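Side-chain contacts in D-xylonate dehydratase (Caulobacter crescentus, PDB 5OYN), which catalyses the dehydration of D-xylonate to 2-dehydro-3-deoxy-D-arabinonate, and of D-gluconate with similar efficiency, using a [2Fe-2S] cluster and magnesium: residues I57-T62 and D82-A87; M92-H97 and E121-Y126; D129-T134 and M146-V151; K263-L268 and R298-E303; Q271-A276 and P291-M296. All blocks are in the same frame, centred on the assembly; numbering follows the deposited sequence.

Interaction 1. Residues I57-T62 and D82-A87; sequences IGIAQT and DGIRDA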
# COMPACT_ATOMS: atom_id res chain seq x y z
N ILE A 57 -16.54 7.83 10.16
CA ILE A 57 -16.58 8.49 8.86
C ILE A 57 -16.36 7.45 7.77
O ILE A 57 -15.25 6.92 7.63
CB ILE A 57 -15.55 9.62 8.76
CG1 ILE A 57 -15.60 10.51 10.01
CG2 ILE A 57 -15.81 10.43 7.48
CD1 ILE A 57 -16.77 11.47 10.01
N GLY A 58 -17.39 7.14 6.99
CA GLY A 58 -17.18 6.33 5.82
C GLY A 58 -16.43 7.10 4.74
O GLY A 58 -16.53 8.32 4.63
N ILE A 59 -15.64 6.36 3.96
CA ILE A 59 -15.01 6.88 2.75
C ILE A 59 -15.42 5.94 1.62
O ILE A 59 -15.03 4.77 1.62
CB ILE A 59 -13.47 6.98 2.88
CG1 ILE A 59 -13.08 7.80 4.11
CG2 ILE A 59 -12.85 7.67 1.67
CD1 ILE A 59 -11.59 7.83 4.35
N ALA A 60 -16.24 6.42 0.69
CA ALA A 60 -16.72 5.56 -0.39
C ALA A 60 -15.68 5.59 -1.51
O ALA A 60 -15.63 6.53 -2.31
CB ALA A 60 -18.10 5.98 -0.87
N GLN A 61 -14.85 4.54 -1.54
CA GLN A 61 -13.74 4.44 -2.48
C GLN A 61 -14.23 4.04 -3.86
O GLN A 61 -14.93 3.04 -4.02
CB GLN A 61 -12.74 3.40 -1.98
CG GLN A 61 -11.57 3.19 -2.93
CD GLN A 61 -10.75 4.45 -3.11
OE1 GLN A 61 -11.06 5.28 -3.96
NE2 GLN A 61 -9.71 4.61 -2.29
N THR A 62 -13.85 4.82 -4.86
CA THR A 62 -14.23 4.50 -6.23
C THR A 62 -13.06 4.11 -7.11
O THR A 62 -13.28 3.57 -8.20
CB THR A 62 -14.97 5.69 -6.86
OG1 THR A 62 -14.15 6.86 -6.80
CG2 THR A 62 -16.31 5.91 -6.14
N ASP A 82 -6.05 10.95 7.17
CA ASP A 82 -5.30 11.82 8.06
C ASP A 82 -6.14 13.02 8.46
O ASP A 82 -6.11 13.44 9.62
CB ASP A 82 -3.99 12.24 7.39
CG ASP A 82 -2.91 11.14 7.44
OD1 ASP A 82 -3.17 10.03 7.97
OD2 ASP A 82 -1.80 11.40 6.95
N GLY A 83 -6.93 13.57 7.53
CA GLY A 83 -7.80 14.68 7.87
C GLY A 83 -8.81 14.29 8.93
O GLY A 83 -8.94 14.96 9.96
N ILE A 84 -9.53 13.19 8.70
CA ILE A 84 -10.51 12.68 9.65
C ILE A 84 -9.91 12.49 11.03
O ILE A 84 -10.53 12.82 12.05
CB ILE A 84 -11.10 11.36 9.12
CG1 ILE A 84 -11.87 11.60 7.82
CG2 ILE A 84 -11.92 10.67 10.21
CD1 ILE A 84 -12.29 10.31 7.13
N ARG A 85 -8.69 11.93 11.10
CA ARG A 85 -8.14 11.61 12.41
C ARG A 85 -7.63 12.85 13.15
O ARG A 85 -7.78 12.94 14.38
CB ARG A 85 -7.02 10.57 12.28
CG ARG A 85 -7.48 9.24 12.82
CD ARG A 85 -6.50 8.14 12.57
NE ARG A 85 -7.19 6.88 12.33
CZ ARG A 85 -7.77 6.14 13.27
NH1 ARG A 85 -7.73 6.53 14.54
NH2 ARG A 85 -8.38 5.00 12.96
N ASP A 86 -7.01 13.79 12.45
CA ASP A 86 -6.60 15.02 13.11
C ASP A 86 -7.80 15.72 13.71
O ASP A 86 -7.74 16.27 14.82
CB ASP A 86 -5.88 15.96 12.13
CG ASP A 86 -4.42 15.61 11.96
OD1 ASP A 86 -4.04 14.45 12.27
OD2 ASP A 86 -3.64 16.49 11.52
N ALA A 87 -8.92 15.66 13.01
CA ALA A 87 -10.10 16.41 13.36
C ALA A 87 -11.01 15.67 14.32
O ALA A 87 -11.98 16.26 14.82
CB ALA A 87 -10.85 16.79 12.07
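In the beta-alpha-beta unit formed by strand 56-61, helix 73-87 and strand 90-95, Ile-84 of the helix packs on Ile-57 and Ile-59 of the first strand. The helix residue reaches the strand through two branches. Its CD1 carries the closest approach, 3.5 Å from CG2 of Ile-57, and CB of Ile-57 lies 3.7 Å from CD1 of Ile-84. The other branch, CG2 of Ile-84, rests against CG1 of Ile-57 at 3.7 Å. The two side chains thus pass alongside each other in opposite directions, each branch of one against a branch of the other. This pairing follows from the first torsion of Ile-57, which sets CG2 anti to the backbone N and keeps CG1 beside it (chi1 -47°). Two residues further along, Ile-59 points to the same side of the strand, and its CD1 meets CD1 of Ile-84 at 3.8 Å. Within the parallel four-stranded sheet, strand 56-61 runs between strands 90-95 and 130-135, and the helix of the crossover covers one of its faces here. Ile-57 also touches Ile-254 and Val-255 of helix 241-259, while Ile-59 touches Val-80 one turn earlier on the crossover helix. An alanine in place of Ile-84 would remove both branches and would probably open a gap beneath Ile-57 and Ile-59. Outside this contact, Arg-85 of the same helix forms a salt bridge with Asp-86 of a neighbouring subunit, and Asp-86 with Arg-85 of that neighbouring subunit.

Interaction 2. Residues M92-H97 and E121-Y126; sequences MEFPVH and ETLHGY
Phe-94 holds its CG between the backbone N and the carbonyl carbon (chi1 63°), and Thr-122 keeps OG1 beside its backbone N (chi1 -56°), which swings CG2 to the anti position; together these torsions bring the methyl of the threonine over one face of the ring. The contact joins strand 90-95, an outermost strand of the parallel sheet within this chain, to the C-terminal part of helix 109-125, the helix that follows it in the chain. It is a CH-pi contact: Thr-122 CG2 lies 3.9 Å from the centroid of the Phe-94 ring, with the approach 27° off the ring normal. The methyl is displaced toward the CD1-CE1 side of the rim, 3.6 Å from CE1. Leu-123 comes in across the phenylalanine at about a right angle, and its CD2 stands 3.9 Å from CZ of Phe-94, obliquely to the ring. Leu-119, one turn earlier on the helix, also touches Phe-94, and Ala-60 of the adjacent strand packs on it as well.

The hydroxyl of Thr-122 has polar partners of its own. Its OG1 hydrogen-bonds the carbonyl oxygen of Gly-118 in its own helix, and His-97 of a neighbouring subunit packs on Thr-122. A water links strand and helix beside the ring, donating to Pro-95 O at 2.9 Å and hydrogen-bonding Thr-122 OG1 at 2.9 Å.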
# COMPACT_ATOMS: atom_id res chain seq x y z
N MET A 92 -13.38 4.83 7.88
CA MET A 92 -13.75 3.49 7.44
C MET A 92 -13.86 3.57 5.92
O MET A 92 -14.85 4.11 5.39
CB MET A 92 -15.08 3.02 8.03
CG MET A 92 -15.02 2.56 9.44
SD MET A 92 -14.43 0.87 9.59
CE MET A 92 -14.60 0.63 11.37
N GLU A 93 -12.86 3.06 5.22
CA GLU A 93 -12.89 3.06 3.77
C GLU A 93 -13.63 1.81 3.31
O GLU A 93 -13.52 0.75 3.93
CB GLU A 93 -11.48 3.10 3.19
CG GLU A 93 -11.38 3.21 1.68
CD GLU A 93 -9.97 2.93 1.19
OE1 GLU A 93 -9.77 2.87 -0.05
OE2 GLU A 93 -9.05 2.77 2.05
N PHE A 94 -14.40 1.95 2.24
CA PHE A 94 -15.16 0.83 1.72
C PHE A 94 -15.46 1.12 0.27
O PHE A 94 -15.40 2.27 -0.16
CB PHE A 94 -16.46 0.61 2.51
CG PHE A 94 -17.42 1.77 2.44
CD1 PHE A 94 -18.36 1.85 1.42
CD2 PHE A 94 -17.39 2.78 3.40
CE1 PHE A 94 -19.23 2.92 1.35
CE2 PHE A 94 -18.26 3.85 3.33
CZ PHE A 94 -19.18 3.92 2.31
N PRO A 95 -15.76 0.09 -0.52
CA PRO A 95 -15.92 0.30 -1.96
C PRO A 95 -17.36 0.39 -2.40
O PRO A 95 -18.29 0.12 -1.62
CB PRO A 95 -15.24 -0.94 -2.55
CG PRO A 95 -15.52 -2.01 -1.54
CD PRO A 95 -15.69 -1.34 -0.19
N VAL A 96 -17.55 0.76 -3.67
CA VAL A 96 -18.84 0.76 -4.33
C VAL A 96 -18.70 0.00 -5.64
O VAL A 96 -17.61 -0.40 -6.04
CB VAL A 96 -19.39 2.18 -4.57
CG1 VAL A 96 -19.79 2.81 -3.25
CG2 VAL A 96 -18.36 3.04 -5.28
N HIS A 97 -19.83 -0.20 -6.30
CA HIS A 97 -19.81 -0.79 -7.63
C HIS A 97 -18.90 0.04 -8.53
O HIS A 97 -18.99 1.27 -8.53
CB HIS A 97 -21.24 -0.85 -8.17
CG HIS A 97 -21.35 -1.46 -9.53
ND1 HIS A 97 -21.05 -2.78 -9.77
CD2 HIS A 97 -21.72 -0.93 -10.72
CE1 HIS A 97 -21.24 -3.04 -11.05
NE2 HIS A 97 -21.64 -1.94 -11.65
N GLU A 121 -27.57 0.99 0.64
CA GLU A 121 -27.55 -0.18 1.52
C GLU A 121 -26.40 -0.08 2.52
O GLU A 121 -26.60 -0.25 3.72
CB GLU A 121 -27.43 -1.46 0.70
CG GLU A 121 -28.74 -1.99 0.08
CD GLU A 121 -30.00 -1.68 0.89
OE1 GLU A 121 -30.61 -0.61 0.64
OE2 GLU A 121 -30.42 -2.51 1.74
N THR A 122 -25.19 0.22 2.03
CA THR A 122 -24.02 0.35 2.89
C THR A 122 -24.16 1.52 3.86
O THR A 122 -23.98 1.35 5.08
CB THR A 122 -22.76 0.51 2.03
OG1 THR A 122 -22.65 -0.59 1.12
CG2 THR A 122 -21.50 0.60 2.88
N LEU A 123 -24.46 2.72 3.35
CA LEU A 123 -24.53 3.90 4.22
C LEU A 123 -25.57 3.73 5.31
O LEU A 123 -25.37 4.16 6.45
CB LEU A 123 -24.85 5.14 3.40
CG LEU A 123 -23.78 5.70 2.46
CD1 LEU A 123 -24.28 7.03 1.90
CD2 LEU A 123 -22.48 5.87 3.19
N HIS A 124 -26.70 3.11 4.98
CA HIS A 124 -27.77 2.95 5.94
C HIS A 124 -27.62 1.70 6.80
O HIS A 124 -28.07 1.70 7.95
CB HIS A 124 -29.11 2.93 5.21
CG HIS A 124 -30.28 2.74 6.12
ND1 HIS A 124 -30.71 3.72 6.99
CD2 HIS A 124 -31.10 1.68 6.32
CE1 HIS A 124 -31.74 3.27 7.68
NE2 HIS A 124 -32.00 2.04 7.29
N GLY A 125 -26.98 0.64 6.28
CA GLY A 125 -26.87 -0.65 6.93
C GLY A 125 -25.71 -0.87 7.88
O GLY A 125 -25.69 -1.90 8.56
N TYR A 126 -24.76 0.05 7.96
CA TYR A 126 -23.58 -0.11 8.80
C TYR A 126 -23.46 1.08 9.73
O TYR A 126 -24.10 2.11 9.52
CB TYR A 126 -22.31 -0.24 7.94
CG TYR A 126 -22.26 -1.52 7.13
CD1 TYR A 126 -22.73 -1.55 5.82
CD2 TYR A 126 -21.75 -2.69 7.68
CE1 TYR A 126 -22.69 -2.72 5.07
CE2 TYR A 126 -21.70 -3.86 6.95
CZ TYR A 126 -22.17 -3.87 5.65
OH TYR A 126 -22.13 -5.04 4.91
O HOH W 1 -21.11 0.39 -1.13

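Interaction 3. Residues D129-T134 and M146-V151; sequences DAVVLT and MAATTV
Apolar contact alone joins the two segments, and Ala-148 is its centre on the helix side. CB of Ala-148 points at the sheet and meets CD1 of Leu-133 at 3.9 Å. The first torsion of Leu-133 keeps CG beside the backbone N (chi1 -55°), and from there CD1 is directed at the alanine methyl. Val-131, two residues earlier on the same side of strand 130-135, adds a looser contact, its CG1 4.5 Å from CB of Ala-148. The single methyl thus sits against the leucine, with the valine at the limit of contact, and the CA atoms of Val-131 and Ala-148 are 7.8 Å apart. Helix 141-151 lies here over a face of the parallel sheet, and Ala-155 of the adjoining strand 155-159 touches both Val-131 and Ala-148.

None of the hydrogen bonds runs between the strand and helix segments. Within the helix, Met-146 O accepts from Thr-150 N at 3.2 Å and also from Thr-149 OG1 at 3.3 Å, the hydroxyl tilted 31° from the carbonyl plane. Farther round the helix, Met-146 packs on Ala-295 and Met-296 of helix 289-299, and Thr-150 OG1 hydrogen-bonds Tyr-116 OH.

With no polar atom joining strand to helix, the contact has no directional bond of its own. Its fit rests on shape, consistent with a small residue at the point where helix and strand come together and a leucine as its main partner.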
# COMPACT_ATOMS: atom_id res chain seq x y z
N ASP A 129 -21.66 7.32 10.19
CA ASP A 129 -22.23 8.60 10.59
C ASP A 129 -22.20 9.63 9.47
O ASP A 129 -23.24 10.14 9.06
CB ASP A 129 -21.48 9.14 11.81
CG ASP A 129 -21.68 8.28 13.01
OD1 ASP A 129 -22.82 7.77 13.16
OD2 ASP A 129 -20.71 8.10 13.79
N ALA A 130 -21.01 9.97 8.99
CA ALA A 130 -20.84 10.85 7.85
C ALA A 130 -20.10 10.09 6.77
O ALA A 130 -19.61 8.98 6.98
CB ALA A 130 -20.08 12.13 8.25
N VAL A 131 -20.01 10.69 5.58
CA VAL A 131 -19.38 10.05 4.44
C VAL A 131 -18.55 11.05 3.64
O VAL A 131 -18.84 12.25 3.60
CB VAL A 131 -20.42 9.36 3.54
CG1 VAL A 131 -21.22 10.38 2.79
CG2 VAL A 131 -19.72 8.40 2.58
N VAL A 132 -17.47 10.54 3.05
CA VAL A 132 -16.67 11.28 2.08
C VAL A 132 -16.81 10.53 0.77
O VAL A 132 -16.36 9.39 0.64
CB VAL A 132 -15.21 11.38 2.51
CG1 VAL A 132 -14.40 12.06 1.41
CG2 VAL A 132 -15.11 12.14 3.81
N LEU A 133 -17.46 11.17 -0.20
CA LEU A 133 -17.73 10.58 -1.50
C LEU A 133 -16.55 10.91 -2.42
O LEU A 133 -16.31 12.09 -2.73
CB LEU A 133 -19.05 11.10 -2.09
CG LEU A 133 -20.32 10.97 -1.25
CD1 LEU A 133 -21.42 11.78 -1.85
CD2 LEU A 133 -20.75 9.52 -1.12
N THR A 134 -15.82 9.89 -2.86
CA THR A 134 -14.73 10.07 -3.81
C THR A 134 -15.31 9.95 -5.21
O THR A 134 -16.12 9.06 -5.48
CB THR A 134 -13.61 9.04 -3.60
OG1 THR A 134 -14.08 7.73 -3.90
CG2 THR A 134 -13.09 9.06 -2.16
N MET A 146 -26.53 11.09 -5.24
CA MET A 146 -27.86 10.48 -5.16
C MET A 146 -27.99 9.57 -3.93
O MET A 146 -28.94 9.69 -3.15
CB MET A 146 -28.15 9.69 -6.43
CG MET A 146 -28.51 10.57 -7.60
SD MET A 146 -28.37 9.74 -9.20
CE MET A 146 -29.16 8.16 -8.87
N ALA A 147 -27.01 8.69 -3.72
CA ALA A 147 -27.09 7.74 -2.62
C ALA A 147 -26.98 8.43 -1.28
O ALA A 147 -27.71 8.09 -0.33
CB ALA A 147 -26.00 6.68 -2.77
N ALA A 148 -26.07 9.40 -1.16
CA ALA A 148 -25.93 10.07 0.13
C ALA A 148 -27.20 10.83 0.52
O ALA A 148 -27.51 10.92 1.71
CB ALA A 148 -24.73 11.02 0.10
N THR A 149 -27.94 11.38 -0.46
CA THR A 149 -29.10 12.16 -0.05
C THR A 149 -30.27 11.27 0.34
O THR A 149 -30.96 11.55 1.32
CB THR A 149 -29.53 13.16 -1.13
OG1 THR A 149 -30.30 12.49 -2.13
CG2 THR A 149 -28.35 13.81 -1.78
N THR A 150 -30.51 10.18 -0.41
CA THR A 150 -31.54 9.22 -0.02
C THR A 150 -31.38 8.82 1.44
O THR A 150 -32.35 8.77 2.20
CB THR A 150 -31.48 7.98 -0.91
OG1 THR A 150 -31.84 8.32 -2.25
CG2 THR A 150 -32.43 6.92 -0.40
N VAL A 151 -30.15 8.53 1.85
CA VAL A 151 -29.92 8.18 3.24
C VAL A 151 -29.86 9.43 4.10
O VAL A 151 -30.38 9.46 5.22
CB VAL A 151 -28.65 7.32 3.36
CG1 VAL A 151 -28.25 7.14 4.83
CG2 VAL A 151 -28.89 5.98 2.69

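Interaction 4. Residues K263-L268 and R298-E303; sequences KPLDIL and RHAGVE
Leu-265 reaches across to Ala-300 with the end of its side chain. Its CB leaves the backbone neither straight at the other segment nor away from it, and CG is held anti to the carbonyl carbon (chi1 -77°), from where the CD2 branch makes the approach. Among the side-chain atoms of Leu-265 it is CD2 that reaches Ala-300. This methyl lies 3.7 Å from Ala-300 O. CA of Ala-300 is 3.9 Å from the same CD2 of Leu-265. Its distance to CB of Ala-300 is also 3.9 Å, so one branch lies against both backbone and side chain of the alanine. Leu-268 meets Ala-300 from farther along its segment, CB to CB at 4.2 Å. Val-302 adds the last contact: its CG2, beside the backbone N, stands 3.8 Å from the carbonyl oxygen of Leu-268.

The segment 298-303 carries the end of helix 289-299. Gly-301, with positive phi, is the C-prime residue of a Schellman motif, in which Val-302 N pairs with Ala-297 O and Gly-301 N with Arg-298 O. The short, weakly bonded helix about 264-267 packs beside this turn. At its start Lys-263 N donates to Asp-266 OD2 at 3.3 Å, meeting the carboxylate from above its plane. Leu-268 also packs on Phe-273 of helix 270-282 and on Thr-149 of helix 141-151.

No hydrogen bond crosses between the segments. The packing consists of CD2 of Leu-265 and CB of Leu-268 against the methyl of Ala-300, with two carbonyl oxygens beside methyl groups, and so has no directional bond.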
# COMPACT_ATOMS: atom_id res chain seq x y z
N LYS A 263 -26.67 17.84 6.79
CA LYS A 263 -27.07 16.78 5.86
C LYS A 263 -27.19 17.30 4.43
O LYS A 263 -27.28 18.51 4.19
CB LYS A 263 -28.40 16.18 6.30
CG LYS A 263 -28.34 15.42 7.62
CD LYS A 263 -29.74 14.98 8.05
CE LYS A 263 -29.73 14.33 9.41
NZ LYS A 263 -28.64 14.93 10.22
N PRO A 264 -27.19 16.40 3.44
CA PRO A 264 -27.45 16.82 2.05
C PRO A 264 -28.76 17.58 1.88
O PRO A 264 -28.79 18.62 1.21
CB PRO A 264 -27.46 15.50 1.27
CG PRO A 264 -26.66 14.56 2.07
CD PRO A 264 -26.73 15.00 3.51
N LEU A 265 -29.86 17.08 2.47
CA LEU A 265 -31.16 17.74 2.31
C LEU A 265 -31.16 19.17 2.83
O LEU A 265 -32.08 19.93 2.51
CB LEU A 265 -32.25 16.91 3.00
CG LEU A 265 -32.71 15.66 2.23
CD1 LEU A 265 -33.68 14.81 3.01
CD2 LEU A 265 -33.30 16.01 0.86
N ASP A 266 -30.16 19.57 3.62
CA ASP A 266 -30.02 20.96 4.00
C ASP A 266 -29.32 21.78 2.93
O ASP A 266 -29.51 23.00 2.86
CB ASP A 266 -29.23 21.08 5.31
CG ASP A 266 -29.82 20.24 6.43
OD1 ASP A 266 -31.00 19.82 6.31
OD2 ASP A 266 -29.09 19.98 7.42
N ILE A 267 -28.51 21.14 2.09
CA ILE A 267 -27.72 21.85 1.10
C ILE A 267 -28.43 21.91 -0.25
O ILE A 267 -28.44 22.95 -0.91
CB ILE A 267 -26.33 21.19 0.97
CG1 ILE A 267 -25.67 21.08 2.34
CG2 ILE A 267 -25.46 21.97 -0.00
CD1 ILE A 267 -24.83 22.29 2.72
N LEU A 268 -29.04 20.79 -0.64
CA LEU A 268 -29.57 20.61 -1.99
C LEU A 268 -31.01 21.13 -2.05
O LEU A 268 -31.99 20.38 -2.14
CB LEU A 268 -29.46 19.15 -2.41
CG LEU A 268 -28.03 18.64 -2.26
CD1 LEU A 268 -27.97 17.14 -2.32
CD2 LEU A 268 -27.14 19.26 -3.34
N ARG A 298 -34.38 15.22 -8.11
CA ARG A 298 -35.48 14.33 -7.74
C ARG A 298 -35.18 13.58 -6.45
O ARG A 298 -36.00 13.57 -5.53
CB ARG A 298 -35.77 13.37 -8.88
CG ARG A 298 -36.29 14.07 -10.11
CD ARG A 298 -37.03 13.09 -11.01
NE ARG A 298 -38.21 12.54 -10.36
CZ ARG A 298 -38.91 11.51 -10.82
NH1 ARG A 298 -38.54 10.89 -11.94
NH2 ARG A 298 -39.97 11.08 -10.15
N HIS A 299 -34.00 12.96 -6.35
CA HIS A 299 -33.67 12.18 -5.16
C HIS A 299 -33.58 13.03 -3.91
O HIS A 299 -33.65 12.49 -2.80
CB HIS A 299 -32.37 11.40 -5.36
CG HIS A 299 -32.57 10.02 -5.90
ND1 HIS A 299 -32.35 9.70 -7.22
CD2 HIS A 299 -32.99 8.88 -5.30
CE1 HIS A 299 -32.62 8.42 -7.41
NE2 HIS A 299 -33.01 7.90 -6.26
N ALA A 300 -33.42 14.34 -4.05
CA ALA A 300 -33.54 15.25 -2.92
C ALA A 300 -34.90 15.95 -2.88
O ALA A 300 -35.05 16.99 -2.22
CB ALA A 300 -32.40 16.27 -2.95
N GLY A 301 -35.90 15.40 -3.57
CA GLY A 301 -37.25 15.95 -3.52
C GLY A 301 -37.37 17.35 -4.08
O GLY A 301 -38.11 18.17 -3.52
N VAL A 302 -36.64 17.64 -5.15
CA VAL A 302 -36.71 18.92 -5.84
C VAL A 302 -37.05 18.63 -7.29
O VAL A 302 -36.60 17.62 -7.85
CB VAL A 302 -35.39 19.72 -5.74
CG1 VAL A 302 -35.45 20.98 -6.59
CG2 VAL A 302 -35.10 20.07 -4.30
N GLU A 303 -37.87 19.49 -7.88
CA GLU A 303 -38.38 19.29 -9.23
C GLU A 303 -37.68 20.28 -10.15
O GLU A 303 -37.76 21.50 -9.93
CB GLU A 303 -39.90 19.47 -9.26
CG GLU A 303 -40.58 19.23 -10.61
CD GLU A 303 -41.86 20.06 -10.79
OE1 GLU A 303 -42.54 19.91 -11.83
OE2 GLU A 303 -42.19 20.87 -9.89

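Interaction 5. Residues Q271-A276 and P291-M296; sequences QAFENA and PHIVAM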
# COMPACT_ATOMS: atom_id res chain seq x y z
N GLN A 271 -32.57 26.24 -5.05
CA GLN A 271 -31.68 27.34 -5.40
C GLN A 271 -30.29 26.83 -5.72
O GLN A 271 -29.63 27.32 -6.65
CB GLN A 271 -31.60 28.36 -4.26
CG GLN A 271 -32.91 28.75 -3.62
CD GLN A 271 -32.86 30.18 -3.13
OE1 GLN A 271 -32.11 30.51 -2.19
NE2 GLN A 271 -33.63 31.06 -3.77
N ALA A 272 -29.82 25.84 -4.94
CA ALA A 272 -28.51 25.26 -5.18
C ALA A 272 -28.45 24.60 -6.55
O ALA A 272 -27.47 24.78 -7.28
CB ALA A 272 -28.17 24.24 -4.09
N PHE A 273 -29.49 23.86 -6.92
CA PHE A 273 -29.51 23.27 -8.25
C PHE A 273 -29.52 24.33 -9.34
O PHE A 273 -28.94 24.14 -10.41
CB PHE A 273 -30.70 22.33 -8.39
CG PHE A 273 -30.53 21.01 -7.67
CD1 PHE A 273 -29.83 19.96 -8.25
CD2 PHE A 273 -31.08 20.82 -6.40
CE1 PHE A 273 -29.68 18.74 -7.59
CE2 PHE A 273 -30.94 19.60 -5.73
CZ PHE A 273 -30.23 18.57 -6.32
N GLU A 274 -30.17 25.48 -9.09
CA GLU A 274 -30.16 26.54 -10.09
C GLU A 274 -28.77 27.14 -10.25
O GLU A 274 -28.41 27.58 -11.35
CB GLU A 274 -31.18 27.63 -9.73
CG GLU A 274 -32.65 27.19 -9.79
CD GLU A 274 -33.64 28.35 -9.54
OE1 GLU A 274 -33.49 29.04 -8.51
OE2 GLU A 274 -34.57 28.56 -10.37
N ASN A 275 -27.98 27.17 -9.17
CA ASN A 275 -26.59 27.61 -9.27
C ASN A 275 -25.78 26.66 -10.16
O ASN A 275 -25.01 27.09 -11.02
CB ASN A 275 -25.97 27.70 -7.88
CG ASN A 275 -26.41 28.93 -7.14
OD1 ASN A 275 -27.07 29.80 -7.72
ND2 ASN A 275 -26.06 29.03 -5.87
N ALA A 276 -25.96 25.35 -9.95
CA ALA A 276 -25.26 24.37 -10.77
C ALA A 276 -25.62 24.54 -12.24
O ALA A 276 -24.74 24.63 -13.10
CB ALA A 276 -25.59 22.96 -10.28
N PRO A 291 -29.43 15.03 -17.51
CA PRO A 291 -30.02 13.89 -16.80
C PRO A 291 -29.51 13.76 -15.38
O PRO A 291 -30.29 13.40 -14.49
CB PRO A 291 -29.62 12.68 -17.66
CG PRO A 291 -29.34 13.23 -18.98
CD PRO A 291 -28.80 14.62 -18.78
N HIS A 292 -28.24 14.09 -15.13
CA HIS A 292 -27.67 13.90 -13.80
C HIS A 292 -28.15 14.94 -12.81
O HIS A 292 -28.41 14.62 -11.65
CB HIS A 292 -26.14 13.93 -13.85
CG HIS A 292 -25.54 12.80 -14.61
ND1 HIS A 292 -26.00 11.50 -14.49
CD2 HIS A 292 -24.52 12.76 -15.50
CE1 HIS A 292 -25.29 10.71 -15.28
NE2 HIS A 292 -24.39 11.45 -15.90
N ILE A 293 -28.23 16.20 -13.23
CA ILE A 293 -28.69 17.22 -12.29
C ILE A 293 -30.15 16.97 -11.92
O ILE A 293 -30.54 17.14 -10.76
CB ILE A 293 -28.47 18.63 -12.87
CG1 ILE A 293 -26.97 18.95 -12.84
CG2 ILE A 293 -29.24 19.64 -12.06
CD1 ILE A 293 -26.62 20.27 -13.46
N VAL A 294 -30.96 16.50 -12.88
CA VAL A 294 -32.36 16.21 -12.57
C VAL A 294 -32.44 15.02 -11.62
O VAL A 294 -33.10 15.10 -10.57
CB VAL A 294 -33.17 15.96 -13.86
CG1 VAL A 294 -34.48 15.27 -13.53
CG2 VAL A 294 -33.44 17.26 -14.58
N ALA A 295 -31.75 13.93 -11.96
CA ALA A 295 -31.68 12.75 -11.10
C ALA A 295 -31.34 13.11 -9.65
O ALA A 295 -31.99 12.63 -8.71
CB ALA A 295 -30.66 11.76 -11.65
N MET A 296 -30.33 13.95 -9.45
CA MET A 296 -29.97 14.32 -8.09
C MET A 296 -31.05 15.17 -7.44
O MET A 296 -31.38 14.97 -6.26
CB MET A 296 -28.62 15.05 -8.10
CG MET A 296 -27.51 14.22 -8.70
SD MET A 296 -26.11 15.22 -9.24
CE MET A 296 -25.70 15.90 -7.66
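Phe-273 and Ile-293 lie alongside each other, running in opposing directions, and the phenylalanine ring extends along the neighbouring helix as far as Met-296. CG of Phe-273 stands anti to the carbonyl carbon (chi1 -75°), which turns the CD1-CE1-CZ side of the ring to the other helix. CD1 lies 3.9 Å from CG2 of Ile-293, while CE1 comes to 3.7 Å from Ile-293 O, which approaches the ring obliquely. Met-296 presents CB at the ring edge, in its plane, 3.9 Å from CE1 of Phe-273. The outermost atom, CZ, reaches the backbone, 3.7 Å from Met-296 C. The two helices, 270-282 and 289-299, form an antiparallel pair, their segment axes 11.0 Å apart at closest approach and inclined at 171°. One turn on from Phe-273, Ala-276 turns its CB to the other branch of Ile-293, meeting CD1 at 4.3 Å. An alanine at Phe-273 would probably leave a gap between the helices, with the CG2 branch of Ile-293 and CB of Met-296 deprived of the ring they lie against. Val-222 of helix 215-225 touches both Ala-276 and Ile-293. Next to Ile-293 on its helix, His-292 hydrogen-bonds through NE2 to the carboxylated lysine at position 139, a residue of the magnesium site, and the side chain of Met-296 lies about 11 Å from that of the magnesium ligand Asp-138.

Overall arrangement
From the N terminus, interactions 1, 2 and 3 follow in series, each closing a loop from a strand of the parallel sheet to the helix that comes after it. Interactions 1 and 2 are joined by backbone bonds between strands 56-61 and 90-95, and 1 and 3 by those between 56-61 and 130-135; Leu-123 packs on both Val-131 and Ala-148, tying 2 to 3. Later in the chain, interaction 4 closes a longer loop that encloses interaction 5, and both use helix 289-299. No loops cross. Helix 141-151 connects the two groups, since the helix that covers the sheet in interaction 3 also bears on interactions 4 and 5.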